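Local atomic coordinates of cell division protein FtsZ 1 (Methanocaldococcus jannaschii, PDB entry 2VAP), a protein that binds GTP, probably hydrolyses it, and is thought to polymerise into the Z ring that recruits other division proteins to the division site. Residues I127-G132 with G138-V143; V158-V163 with E175-L180; V188-E193 with E213-A218; G246-I251 with I344-T349. All coordinates share one frame; numbering follows the deposited sequence.

Interactions 1, 2 and 3 each set a helix against a strand of the same parallel sheet in the GTPase domain; interaction 4 lies beside it. Leu131 N of interaction 1 lies 3.0 Å from Thr159 O of interaction 2, and Val158 O of interaction 2 lies 2.8 Å from Ile190 N of interaction 3. The far edge of strand 186-191 meets strand 249-256 of the C-terminal sheet at Val189 N and Ala249 O, 2.9 Å apart. Interactions 1 and 2 touch GDP at or just past the C-terminal ends of their strands, and interaction 3 through Leu215. Interaction 4 lies away from the annotated sites. It touches interaction 2, where Phe346 CE2 is 3.7 Å from Leu177 CD2.

Interaction 1: residues I127-G132 with G138-V143; sequences ITCGLG and GSAPVV. With GDP (guanosine-5'-diphosphate), chain B.
Ala140 offers its methyl to two side chains of strand 124-130. Cys129 SG lies 3.8 Å from Ala140 CB, and Ile127 CG2 lies 3.9 Å from the same methyl. Ile127 also uses its other branch: its CG1 comes within 3.7 Å of Val143 CG1. These two side chains run alongside each other in opposite directions. The division of labour follows from chi1 of Ile127, -58°, which sets CG2 anti to the backbone N and CG1 beside it. The helix segment runs nearly antiparallel to the strand, at 169°, and the axes approach to 8.7 Å.

Further out, Leu180 touches Ala140, Val158 touches Cys129, and Val143 rests on Val43 of strand 40-45. Gly130 O is 3.2 Å from C5' of GDP. Gly132 to Gly138 form the glycine-rich tubulin/FtsZ signature motif, a loop running into the first helical turn; the amides of Gly134 and Gly136 bond to GDP. Gly132 N is held by Thr137 OG1.

All the touching residues are buried. Side chain meets side chain through carbon and sulfur, and Ile127 CG2 also brushes the carbonyl O of Ala140. Shape and exclusion of water, not polar bonds, therefore fit helix to strand beside that motif.

Interaction 2: residues V158-V163 with E175-L180; sequences VTLPFV and EGLERL. With GDP (guanosine-5'-diphosphate), chain B.
Val158 has chi1 near -67°, which places CG1 anti to the carbonyl carbon and CG2 between the backbone N and the carbonyl carbon. Its two methyls are thereby divided between two leucines of the helix. Leu177 has CG anti to the backbone N, chi1 -164°, and sends CD1 to within 4.0 Å of Val158 CG2. The side chains of this pair cross at a slant. Leu180 meets the other methyl tip to tip, with its CD1 3.9 Å from Val158 CG1. Leu160 adds a looser touch: its CD2 is 4.3 Å from CD2 of Leu177. The CB of Leu160 does not face the helix, but the end of the side chain comes nearer to it. All four residues are buried. The segment axes, inclined at 150°, come no closer than 10.5 Å, a gap that the valine and leucine side chains bridge.

Past the strand end the chain reaches the nucleotide. Pro161 CA lies 3.5 Å from O2' of GDP, and the amide of Phe162 is bonded to Glu165, which itself binds GDP.

The contact packs the first strand and the helix of the beta-alpha-beta unit formed by strand 153-160, helix 167-181 and strand 186-191. Leu187 of that last strand touches Val158, Leu177 and Leu180. Leu131 fills in from the adjoining loop, and Pro141 and Ala144 of helix 135-149 touch Leu180.

Interaction 3: residues V188-E193 with E213-A218; sequences VVIPNE and EVLINA
Ile190 overlaps three side chains of the helix and is the one residue of its segment to touch them. Its CG2 lies 4.0 Å from Val214 CG1, the two side chains sliding past each other in opposite directions. The other branch reaches further along the helix. Ile190 CD1 comes to 4.1 Å from Ala218 CB, one turn after Val214, and to 4.2 Å from Leu215 CD2. With chi1 at -57°, CG2 is anti to the backbone N and CG1 beside it, which spreads the two branches over different helix residues. The axes are near antiparallel, at 160°, and come no closer than 10.6 Å; CD1, the far end of Ile190, spans to Ala218.

Leu215 has a second role. It touches GDP and lies about 5 Å, side chain to side chain, from the GTP-binding residues Asp212 and Ala48. The same helix that packs on the sheet thus also borders the nucleotide.

Helix 204-227 is the long central helix of the tubulin/FtsZ fold, lying between the GTPase domain and the C-terminal domain. Strand 186-191 is the last strand of the parallel sheet. Ile190 also packs on Val157 of the neighbouring strand 153-160 and on Ile251 of strand 249-256. Leu274 joins both Ile190 and Val214, while Leu215 continues to Thr52 of helix 46-59.

Interaction 4: residues G246-I251 with I344-T349; sequences GGLAMI and IEFTDT
Leu248 and Ile344 form the tight centre of this contact, their side chains crossing at about a right angle. Leu248 CD2 lies 3.8 Å from Ile344 CG2. Met250 stretches out beyond CG, chi2 178°, and meets Ile344 tip to tip, with its CE 3.9 Å from Ile344 CD1. The other methyl of Leu248 goes to the edge of the Phe346 ring. Leu248 CD1 lies near the ring plane, 3.9 Å from Phe346 CZ. Leu248, Met250 and Ile344 are all buried.

The far end is looser. Phe346 is only partly buried, and beyond it Asp348 and Thr349 are exposed at the turn. Here the contact has ended; the turn is closed locally, by a weak hydrogen bond from Thr349 N to Thr347 OG1 (3.4 Å).

Segment 344-349 supplies one strand and the turn of an antiparallel hairpin with strand 350-353, whose Leu351 touches Met250, Ile344 and Phe346. Phe346 packs on Met174 of helix 167-181 and makes a cation-pi contact with Lys181. Leu248 sits at the corner leading into strand 249-256 and packs on Val189. The hairpin lies over the place where strand 249-256 of the C-terminal domain meets strand 186-191, and against helix 167-181, both of the GTPase domain.

Interaction 1: residues I127-G132 with G138-V143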
loop_
_atom_site.group_PDB
_atom_site.type_symbol
_atom_site.label_atom_id
_atom_site.label_comp_id
_atom_site.label_asym_id
_atom_site.label_seq_id
_atom_site.Cartn_x
_atom_site.Cartn_y
_atom_site.Cartn_z
ATOM N N ILE A 127 -0.604 2.867 -6.231
ATOM C CA ILE A 127 -0.169 4.263 -6.221
ATOM C C ILE A 127 0.183 4.643 -4.787
ATOM O O ILE A 127 -0.662 4.572 -3.892
ATOM C CB ILE A 127 -1.248 5.232 -6.783
ATOM C CG1 ILE A 127 -1.637 4.857 -8.217
ATOM C CG2 ILE A 127 -0.754 6.677 -6.751
ATOM C CD1 ILE A 127 -2.862 3.979 -8.319
ATOM N N THR A 128 1.434 5.039 -4.574
ATOM C CA THR A 128 1.905 5.363 -3.228
ATOM C C THR A 128 2.587 6.728 -3.143
ATOM O O THR A 128 3.324 7.131 -4.046
ATOM C CB THR A 128 2.809 4.239 -2.637
ATOM O OG1 THR A 128 3.071 4.507 -1.253
ATOM C CG2 THR A 128 4.135 4.112 -3.396
ATOM N N CYS A 129 2.313 7.436 -2.051
ATOM C CA CYS A 129 2.908 8.739 -1.782
ATOM C C CYS A 129 2.607 9.175 -0.355
ATOM O O CYS A 129 1.765 8.582 0.324
ATOM C CB CYS A 129 2.377 9.795 -2.763
ATOM S SG CYS A 129 0.655 10.276 -2.503
ATOM N N GLY A 130 3.311 10.207 0.096
ATOM C CA GLY A 130 2.932 10.918 1.305
ATOM C C GLY A 130 2.061 12.086 0.894
ATOM O O GLY A 130 2.514 12.976 0.173
ATOM N N LEU A 131 0.802 12.075 1.323
ATOM C CA LEU A 131 -0.104 13.181 1.025
ATOM C C LEU A 131 0.228 14.378 1.906
ATOM O O LEU A 131 0.655 14.216 3.051
ATOM C CB LEU A 131 -1.568 12.769 1.200
ATOM C CG LEU A 131 -2.166 11.750 0.224
ATOM C CD1 LEU A 131 -3.546 11.334 0.695
ATOM C CD2 LEU A 131 -2.231 12.291 -1.203
ATOM N N GLY A 132 0.042 15.576 1.360
ATOM C CA GLY A 132 0.335 16.807 2.089
ATOM C C GLY A 132 1.245 17.759 1.338
ATOM O O GLY A 132 1.196 18.969 1.556
ATOM N N GLY A 138 -0.888 16.109 -5.688
ATOM C CA GLY A 138 -1.413 16.492 -6.993
ATOM C C GLY A 138 -1.440 15.375 -8.019
ATOM O O GLY A 138 -2.431 15.210 -8.734
ATOM N N SER A 139 -0.356 14.605 -8.090
ATOM C CA SER A 139 -0.185 13.606 -9.149
ATOM C C SER A 139 -0.850 12.258 -8.864
ATOM O O SER A 139 -1.291 11.581 -9.793
ATOM C CB SER A 139 1.298 13.400 -9.471
ATOM O OG SER A 139 1.980 12.796 -8.388
ATOM N N ALA A 140 -0.918 11.874 -7.590
ATOM C CA ALA A 140 -1.485 10.574 -7.206
ATOM C C ALA A 140 -2.891 10.303 -7.771
ATOM O O ALA A 140 -3.112 9.234 -8.345
ATOM C CB ALA A 140 -1.454 10.382 -5.682
ATOM N N PRO A 141 -3.838 11.260 -7.623
ATOM C CA PRO A 141 -5.173 11.063 -8.210
ATOM C C PRO A 141 -5.171 10.974 -9.738
ATOM O O PRO A 141 -6.024 10.293 -10.309
ATOM C CB PRO A 141 -5.948 12.308 -7.755
ATOM C CG PRO A 141 -5.197 12.819 -6.576
ATOM C CD PRO A 141 -3.768 12.543 -6.900
ATOM N N VAL A 142 -4.225 11.652 -10.387
ATOM C CA VAL A 142 -4.088 11.586 -11.844
ATOM C C VAL A 142 -3.615 10.194 -12.283
ATOM O O VAL A 142 -4.174 9.611 -13.215
ATOM C CB VAL A 142 -3.147 12.689 -12.400
ATOM C CG1 VAL A 142 -3.031 12.593 -13.920
ATOM C CG2 VAL A 142 -3.643 14.072 -11.998
ATOM N N VAL A 143 -2.598 9.666 -11.602
ATOM C CA VAL A 143 -2.116 8.305 -11.861
ATOM C C VAL A 143 -3.247 7.293 -11.643
ATOM O O VAL A 143 -3.436 6.380 -12.453
ATOM C CB VAL A 143 -0.885 7.940 -10.982
ATOM C CG1 VAL A 143 -0.404 6.524 -11.280
ATOM C CG2 VAL A 143 0.248 8.931 -11.205
HETATM P PB GDP B . 6.060 16.230 -2.441
HETATM O O1B GDP B . 5.728 17.632 -2.892
HETATM O O2B GDP B . 7.373 15.802 -3.054
HETATM O O3B GDP B . 4.959 15.294 -2.876
HETATM O O3A GDP B . 6.169 16.248 -0.835
HETATM P PA GDP B . 6.904 15.106 0.031
HETATM O O1A GDP B . 6.749 13.738 -0.586
HETATM O O2A GDP B . 8.357 15.448 0.264
HETATM O "O5'" GDP B . 6.108 15.179 1.424
HETATM C "C5'" GDP B . 4.697 14.985 1.453
HETATM C "C4'" GDP B . 4.308 14.328 2.767
HETATM O "O4'" GDP B . 5.005 13.088 2.919
HETATM C "C3'" GDP B . 4.697 15.187 3.959
HETATM O "O3'" GDP B . 3.616 16.031 4.370
HETATM C "C2'" GDP B . 5.099 14.186 5.023
HETATM O "O2'" GDP B . 3.973 13.836 5.832
HETATM C "C1'" GDP B . 5.530 12.956 4.243
HETATM N N9 GDP B . 7.011 12.820 4.188
HETATM C C8 GDP B . 7.929 13.792 3.993
HETATM N N7 GDP B . 9.191 13.287 3.998
HETATM C C5 GDP B . 9.090 11.958 4.195
HETATM C C6 GDP B . 10.026 10.810 4.309
HETATM O O6 GDP B . 11.261 10.976 4.217
HETATM N N1 GDP B . 9.504 9.588 4.514
HETATM C C2 GDP B . 8.176 9.375 4.616
HETATM N N2 GDP B . 7.719 8.117 4.822
HETATM N N3 GDP B . 7.267 10.379 4.522
HETATM C C4 GDP B . 7.656 11.661 4.316
#

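Interaction 2: residues V158-V163 with E175-L180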
loop_
_atom_site.group_PDB
_atom_site.type_symbol
_atom_site.label_atom_id
_atom_site.label_comp_id
_atom_site.label_asym_id
_atom_site.label_seq_id
_atom_site.Cartn_x
_atom_site.Cartn_y
_atom_site.Cartn_z
ATOM N N VAL A 158 -1.392 5.342 0.867
ATOM C CA VAL A 158 -0.932 6.706 1.122
ATOM C C VAL A 158 -0.904 7.040 2.609
ATOM O O VAL A 158 -1.643 6.450 3.401
ATOM C CB VAL A 158 -1.806 7.758 0.375
ATOM C CG1 VAL A 158 -1.629 7.639 -1.137
ATOM C CG2 VAL A 158 -3.282 7.624 0.759
ATOM N N THR A 159 -0.048 7.990 2.977
ATOM C CA THR A 159 -0.003 8.489 4.347
ATOM C C THR A 159 -0.624 9.875 4.462
ATOM O O THR A 159 -0.610 10.656 3.508
ATOM C CB THR A 159 1.437 8.555 4.910
ATOM O OG1 THR A 159 2.225 9.459 4.126
ATOM C CG2 THR A 159 2.086 7.179 4.914
ATOM N N LEU A 160 -1.178 10.160 5.636
ATOM C CA LEU A 160 -1.565 11.514 6.005
ATOM C C LEU A 160 -0.475 12.076 6.917
ATOM O O LEU A 160 0.127 11.324 7.683
ATOM C CB LEU A 160 -2.923 11.522 6.712
ATOM C CG LEU A 160 -4.159 11.119 5.899
ATOM C CD1 LEU A 160 -5.371 11.030 6.807
ATOM C CD2 LEU A 160 -4.425 12.080 4.741
ATOM N N PRO A 161 -0.212 13.394 6.835
ATOM C CA PRO A 161 0.910 13.997 7.563
ATOM C C PRO A 161 0.752 13.988 9.086
ATOM O O PRO A 161 -0.357 13.816 9.598
ATOM C CB PRO A 161 0.924 15.441 7.046
ATOM C CG PRO A 161 -0.463 15.698 6.600
ATOM C CD PRO A 161 -0.950 14.396 6.045
ATOM N N PHE A 162 1.871 14.163 9.790
ATOM C CA PHE A 162 1.867 14.366 11.237
ATOM C C PHE A 162 1.219 15.708 11.555
ATOM O O PHE A 162 1.301 16.644 10.756
ATOM C CB PHE A 162 3.295 14.367 11.788
ATOM C CG PHE A 162 4.034 13.068 11.605
ATOM C CD1 PHE A 162 3.884 12.030 12.520
ATOM C CD2 PHE A 162 4.903 12.894 10.534
ATOM C CE1 PHE A 162 4.582 10.833 12.365
ATOM C CE2 PHE A 162 5.603 11.698 10.369
ATOM C CZ PHE A 162 5.440 10.666 11.287
ATOM N N VAL A 163 0.590 15.808 12.726
ATOM C CA VAL A 163 -0.050 17.056 13.153
ATOM C C VAL A 163 0.948 18.222 13.215
ATOM O O VAL A 163 0.609 19.351 12.852
ATOM C CB VAL A 163 -0.805 16.887 14.503
ATOM C CG1 VAL A 163 -1.210 18.238 15.086
ATOM C CG2 VAL A 163 -2.038 16.012 14.313
ATOM N N GLU A 175 -7.761 17.048 0.887
ATOM C CA GLU A 175 -8.313 17.379 -0.427
ATOM C C GLU A 175 -7.828 16.382 -1.477
ATOM O O GLU A 175 -8.593 15.974 -2.353
ATOM C CB GLU A 175 -7.955 18.813 -0.830
ATOM C CG GLU A 175 -8.732 19.883 -0.067
ATOM C CD GLU A 175 -8.349 21.305 -0.456
ATOM O OE1 GLU A 175 -7.343 21.493 -1.174
ATOM O OE2 GLU A 175 -9.062 22.240 -0.035
ATOM N N GLY A 176 -6.560 15.988 -1.370
ATOM C CA GLY A 176 -5.979 14.961 -2.236
ATOM C C GLY A 176 -6.583 13.588 -2.005
ATOM O O GLY A 176 -6.753 12.811 -2.947
ATOM N N LEU A 177 -6.907 13.292 -0.747
ATOM C CA LEU A 177 -7.544 12.029 -0.378
ATOM C C LEU A 177 -8.948 11.927 -0.979
ATOM O O LEU A 177 -9.371 10.847 -1.402
ATOM C CB LEU A 177 -7.597 11.882 1.147
ATOM C CG LEU A 177 -7.885 10.506 1.756
ATOM C CD1 LEU A 177 -6.739 9.529 1.515
ATOM C CD2 LEU A 177 -8.151 10.648 3.246
ATOM N N GLU A 178 -9.654 13.057 -1.018
ATOM C CA GLU A 178 -10.980 13.139 -1.629
ATOM C C GLU A 178 -10.916 12.894 -3.140
ATOM O O GLU A 178 -11.779 12.215 -3.701
ATOM C CB GLU A 178 -11.626 14.498 -1.327
ATOM C CG GLU A 178 -13.081 14.644 -1.788
ATOM C CD GLU A 178 -14.048 13.738 -1.039
ATOM O OE1 GLU A 178 -14.968 13.193 -1.684
ATOM O OE2 GLU A 178 -13.892 13.568 0.190
ATOM N N ARG A 179 -9.888 13.444 -3.787
ATOM C CA ARG A 179 -9.680 13.251 -5.225
ATOM C C ARG A 179 -9.283 11.812 -5.560
ATOM O O ARG A 179 -9.715 11.270 -6.581
ATOM C CB ARG A 179 -8.636 14.232 -5.769
ATOM C CG ARG A 179 -9.060 15.698 -5.720
ATOM C CD ARG A 179 -8.147 16.586 -6.560
ATOM N NE ARG A 179 -6.739 16.484 -6.174
ATOM C CZ ARG A 179 -6.155 17.214 -5.227
ATOM N NH1 ARG A 179 -6.847 18.118 -4.544
ATOM N NH2 ARG A 179 -4.868 17.038 -4.960
ATOM N N LEU A 180 -8.465 11.205 -4.700
ATOM C CA LEU A 180 -8.065 9.802 -4.853
ATOM C C LEU A 180 -9.256 8.853 -4.758
ATOM O O LEU A 180 -9.356 7.899 -5.532
ATOM C CB LEU A 180 -7.013 9.412 -3.807
ATOM C CG LEU A 180 -5.526 9.590 -4.127
ATOM C CD1 LEU A 180 -4.694 9.339 -2.878
ATOM C CD2 LEU A 180 -5.081 8.670 -5.261
HETATM P PB GDP B . 6.060 16.230 -2.441
HETATM O O1B GDP B . 5.728 17.632 -2.892
HETATM O O2B GDP B . 7.373 15.802 -3.054
HETATM O O3B GDP B . 4.959 15.294 -2.876
HETATM O O3A GDP B . 6.169 16.248 -0.835
HETATM P PA GDP B . 6.904 15.106 0.031
HETATM O O1A GDP B . 6.749 13.738 -0.586
HETATM O O2A GDP B . 8.357 15.448 0.264
HETATM O "O5'" GDP B . 6.108 15.179 1.424
HETATM C "C5'" GDP B . 4.697 14.985 1.453
HETATM C "C4'" GDP B . 4.308 14.328 2.767
HETATM O "O4'" GDP B . 5.005 13.088 2.919
HETATM C "C3'" GDP B . 4.697 15.187 3.959
HETATM O "O3'" GDP B . 3.616 16.031 4.370
HETATM C "C2'" GDP B . 5.099 14.186 5.023
HETATM O "O2'" GDP B . 3.973 13.836 5.832
HETATM C "C1'" GDP B . 5.530 12.956 4.243
HETATM N N9 GDP B . 7.011 12.820 4.188
HETATM C C8 GDP B . 7.929 13.792 3.993
HETATM N N7 GDP B . 9.191 13.287 3.998
HETATM C C5 GDP B . 9.090 11.958 4.195
HETATM C C6 GDP B . 10.026 10.810 4.309
HETATM O O6 GDP B . 11.261 10.976 4.217
HETATM N N1 GDP B . 9.504 9.588 4.514
HETATM C C2 GDP B . 8.176 9.375 4.616
HETATM N N2 GDP B . 7.719 8.117 4.822
HETATM N N3 GDP B . 7.267 10.379 4.522
HETATM C C4 GDP B . 7.656 11.661 4.316
#

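Interaction 3: residues V188-E193 with E213-A218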
loop_
_atom_site.group_PDB
_atom_site.type_symbol
_atom_site.label_atom_id
_atom_site.label_comp_id
_atom_site.label_asym_id
_atom_site.label_seq_id
_atom_site.Cartn_x
_atom_site.Cartn_y
_atom_site.Cartn_z
ATOM N N VAL A 188 -6.090 2.682 0.683
ATOM C CA VAL A 188 -5.461 2.354 1.956
ATOM C C VAL A 188 -4.811 3.613 2.518
ATOM O O VAL A 188 -3.888 4.166 1.915
ATOM C CB VAL A 188 -4.405 1.226 1.813
ATOM C CG1 VAL A 188 -3.847 0.843 3.171
ATOM C CG2 VAL A 188 -5.001 0.003 1.118
ATOM N N VAL A 189 -5.308 4.064 3.667
ATOM C CA VAL A 189 -4.817 5.288 4.296
ATOM C C VAL A 189 -4.091 4.995 5.613
ATOM O O VAL A 189 -4.613 4.295 6.484
ATOM C CB VAL A 189 -5.955 6.348 4.474
ATOM C CG1 VAL A 189 -7.071 5.835 5.387
ATOM C CG2 VAL A 189 -5.396 7.676 4.977
ATOM N N ILE A 190 -2.877 5.529 5.731
ATOM C CA ILE A 190 -2.062 5.380 6.934
ATOM C C ILE A 190 -1.866 6.751 7.585
ATOM O O ILE A 190 -1.168 7.603 7.036
ATOM C CB ILE A 190 -0.681 4.745 6.616
ATOM C CG1 ILE A 190 -0.854 3.391 5.917
ATOM C CG2 ILE A 190 0.159 4.599 7.890
ATOM C CD1 ILE A 190 0.373 2.928 5.141
ATOM N N PRO A 191 -2.489 6.973 8.757
ATOM C CA PRO A 191 -2.291 8.254 9.431
ATOM C C PRO A 191 -0.969 8.273 10.199
ATOM O O PRO A 191 -0.836 7.594 11.222
ATOM C CB PRO A 191 -3.496 8.350 10.373
ATOM C CG PRO A 191 -3.956 6.942 10.586
ATOM C CD PRO A 191 -3.385 6.071 9.506
ATOM N N ASN A 192 0.001 9.038 9.694
ATOM C CA ASN A 192 1.322 9.140 10.325
ATOM C C ASN A 192 1.269 9.555 11.795
ATOM O O ASN A 192 2.105 9.131 12.588
ATOM C CB ASN A 192 2.244 10.093 9.552
ATOM C CG ASN A 192 2.859 9.455 8.309
ATOM O OD1 ASN A 192 3.420 10.152 7.461
ATOM N ND2 ASN A 192 2.768 8.134 8.201
ATOM N N GLU A 193 0.282 10.374 12.152
ATOM C CA GLU A 193 0.124 10.835 13.535
ATOM C C GLU A 193 0.032 9.672 14.530
ATOM O O GLU A 193 0.548 9.763 15.646
ATOM C CB GLU A 193 -1.087 11.769 13.665
ATOM C CG GLU A 193 -1.276 12.401 15.053
ATOM C CD GLU A 193 -0.140 13.336 15.472
ATOM O OE1 GLU A 193 0.712 13.693 14.627
ATOM O OE2 GLU A 193 -0.108 13.726 16.659
ATOM N N GLU A 213 9.339 2.598 6.940
ATOM C CA GLU A 213 9.226 1.166 7.220
ATOM C C GLU A 213 7.786 0.673 7.126
ATOM O O GLU A 213 7.530 -0.416 6.607
ATOM C CB GLU A 213 9.801 0.835 8.604
ATOM C CG GLU A 213 11.300 1.095 8.756
ATOM C CD GLU A 213 12.162 0.214 7.862
ATOM O OE1 GLU A 213 13.168 0.725 7.327
ATOM O OE2 GLU A 213 11.839 -0.982 7.692
ATOM N N VAL A 214 6.854 1.481 7.628
ATOM C CA VAL A 214 5.431 1.144 7.607
ATOM C C VAL A 214 4.894 1.115 6.174
ATOM O O VAL A 214 4.178 0.183 5.797
ATOM C CB VAL A 214 4.608 2.104 8.508
ATOM C CG1 VAL A 214 3.112 1.902 8.313
ATOM C CG2 VAL A 214 4.983 1.900 9.971
ATOM N N LEU A 215 5.258 2.123 5.382
ATOM C CA LEU A 215 4.888 2.176 3.965
ATOM C C LEU A 215 5.435 0.979 3.187
ATOM O O LEU A 215 4.720 0.382 2.380
ATOM C CB LEU A 215 5.361 3.483 3.321
ATOM C CG LEU A 215 4.435 4.697 3.386
ATOM C CD1 LEU A 215 5.202 5.967 3.042
ATOM C CD2 LEU A 215 3.227 4.527 2.465
ATOM N N ILE A 216 6.699 0.638 3.438
ATOM C CA ILE A 216 7.331 -0.532 2.821
ATOM C C ILE A 216 6.579 -1.811 3.190
ATOM O O ILE A 216 6.216 -2.593 2.311
ATOM C CB ILE A 216 8.842 -0.647 3.197
ATOM C CG1 ILE A 216 9.647 0.527 2.617
ATOM C CG2 ILE A 216 9.432 -1.991 2.751
ATOM C CD1 ILE A 216 9.458 0.769 1.124
ATOM N N ASN A 217 6.334 -2.003 4.485
ATOM C CA ASN A 217 5.591 -3.164 4.980
ATOM C C ASN A 217 4.192 -3.288 4.375
ATOM O O ASN A 217 3.743 -4.393 4.066
ATOM C CB ASN A 217 5.502 -3.140 6.510
ATOM C CG ASN A 217 6.749 -3.697 7.184
ATOM O OD1 ASN A 217 6.660 -4.597 8.019
ATOM N ND2 ASN A 217 7.914 -3.165 6.826
ATOM N N ALA A 218 3.517 -2.153 4.205
ATOM C CA ALA A 218 2.165 -2.127 3.648
ATOM C C ALA A 218 2.148 -2.448 2.153
ATOM O O ALA A 218 1.392 -3.316 1.715
ATOM C CB ALA A 218 1.501 -0.778 3.917
#

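Interaction 4: residues G246-I251 with I344-T349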
loop_
_atom_site.group_PDB
_atom_site.type_symbol
_atom_site.label_atom_id
_atom_site.label_comp_id
_atom_site.label_asym_id
_atom_site.label_seq_id
_atom_site.Cartn_x
_atom_site.Cartn_y
_atom_site.Cartn_z
ATOM N N GLY A 246 -13.276 -2.157 -2.375
ATOM C CA GLY A 246 -12.735 -2.101 -1.017
ATOM C C GLY A 246 -12.973 -0.782 -0.306
ATOM O O GLY A 246 -12.899 -0.716 0.923
ATOM N N GLY A 247 -13.252 0.267 -1.079
ATOM C CA GLY A 247 -13.543 1.591 -0.533
ATOM C C GLY A 247 -12.375 2.158 0.248
ATOM O O GLY A 247 -11.260 2.237 -0.265
ATOM N N LEU A 248 -12.638 2.549 1.491
ATOM C CA LEU A 248 -11.592 3.026 2.388
ATOM C C LEU A 248 -11.023 1.864 3.194
ATOM O O LEU A 248 -11.770 1.015 3.688
ATOM C CB LEU A 248 -12.127 4.118 3.320
ATOM C CG LEU A 248 -11.109 4.921 4.140
ATOM C CD1 LEU A 248 -10.290 5.859 3.258
ATOM C CD2 LEU A 248 -11.812 5.703 5.235
ATOM N N ALA A 249 -9.699 1.831 3.312
ATOM C CA ALA A 249 -9.007 0.767 4.030
ATOM C C ALA A 249 -7.944 1.320 4.972
ATOM O O ALA A 249 -7.393 2.397 4.740
ATOM C CB ALA A 249 -8.386 -0.218 3.050
ATOM N N MET A 250 -7.677 0.576 6.043
ATOM C CA MET A 250 -6.618 0.913 6.994
ATOM C C MET A 250 -5.836 -0.342 7.365
ATOM O O MET A 250 -6.326 -1.462 7.187
ATOM C CB MET A 250 -7.195 1.583 8.244
ATOM C CG MET A 250 -7.722 2.988 8.003
ATOM S SD MET A 250 -8.452 3.722 9.475
ATOM C CE MET A 250 -9.257 5.156 8.769
ATOM N N ILE A 251 -4.621 -0.155 7.876
ATOM C CA ILE A 251 -3.740 -1.284 8.179
ATOM C C ILE A 251 -3.464 -1.471 9.668
ATOM O O ILE A 251 -3.569 -0.531 10.460
ATOM C CB ILE A 251 -2.387 -1.212 7.405
ATOM C CG1 ILE A 251 -1.498 -0.078 7.936
ATOM C CG2 ILE A 251 -2.629 -1.088 5.900
ATOM C CD1 ILE A 251 -0.043 -0.160 7.487
ATOM N N ILE A 344 -16.124 6.470 8.980
ATOM C CA ILE A 344 -15.151 7.560 8.865
ATOM C C ILE A 344 -15.732 8.756 8.108
ATOM O O ILE A 344 -16.427 8.589 7.103
ATOM C CB ILE A 344 -13.832 7.082 8.175
ATOM C CG1 ILE A 344 -13.071 6.075 9.053
ATOM C CG2 ILE A 344 -12.934 8.264 7.785
ATOM C CD1 ILE A 344 -12.516 6.634 10.370
ATOM N N GLU A 345 -15.442 9.955 8.608
ATOM C CA GLU A 345 -15.806 11.199 7.933
ATOM C C GLU A 345 -14.549 11.974 7.536
ATOM O O GLU A 345 -13.623 12.124 8.335
ATOM C CB GLU A 345 -16.703 12.055 8.834
ATOM C CG GLU A 345 -17.380 13.227 8.127
ATOM C CD GLU A 345 -18.258 14.054 9.053
ATOM O OE1 GLU A 345 -17.834 14.341 10.193
ATOM O OE2 GLU A 345 -19.374 14.427 8.632
ATOM N N PHE A 346 -14.528 12.452 6.293
ATOM C CA PHE A 346 -13.424 13.251 5.769
ATOM C C PHE A 346 -13.604 14.715 6.166
ATOM O O PHE A 346 -14.597 15.344 5.795
ATOM C CB PHE A 346 -13.368 13.142 4.238
ATOM C CG PHE A 346 -12.749 11.863 3.719
ATOM C CD1 PHE A 346 -12.772 10.687 4.468
ATOM C CD2 PHE A 346 -12.173 11.834 2.452
ATOM C CE1 PHE A 346 -12.207 9.513 3.973
ATOM C CE2 PHE A 346 -11.611 10.664 1.947
ATOM C CZ PHE A 346 -11.627 9.501 2.709
ATOM N N THR A 347 -12.651 15.246 6.931
ATOM C CA THR A 347 -12.660 16.664 7.317
ATOM C C THR A 347 -11.350 17.337 6.909
ATOM O O THR A 347 -10.397 16.662 6.519
ATOM C CB THR A 347 -12.884 16.867 8.841
ATOM O OG1 THR A 347 -11.727 16.434 9.568
ATOM C CG2 THR A 347 -14.118 16.110 9.332
ATOM N N ASP A 348 -11.307 18.665 7.010
ATOM C CA ASP A 348 -10.106 19.438 6.678
ATOM C C ASP A 348 -8.946 19.192 7.645
ATOM O O ASP A 348 -7.787 19.444 7.307
ATOM C CB ASP A 348 -10.427 20.936 6.617
ATOM C CG ASP A 348 -11.267 21.312 5.405
ATOM O OD1 ASP A 348 -11.217 20.595 4.381
ATOM O OD2 ASP A 348 -11.975 22.339 5.475
ATOM N N THR A 349 -9.264 18.700 8.842
ATOM C CA THR A 349 -8.262 18.451 9.880
ATOM C C THR A 349 -7.896 16.969 10.012
ATOM O O THR A 349 -7.129 16.588 10.901
ATOM C CB THR A 349 -8.714 19.000 11.257
ATOM O OG1 THR A 349 -9.966 18.406 11.625
ATOM C CG2 THR A 349 -8.861 20.516 11.215
#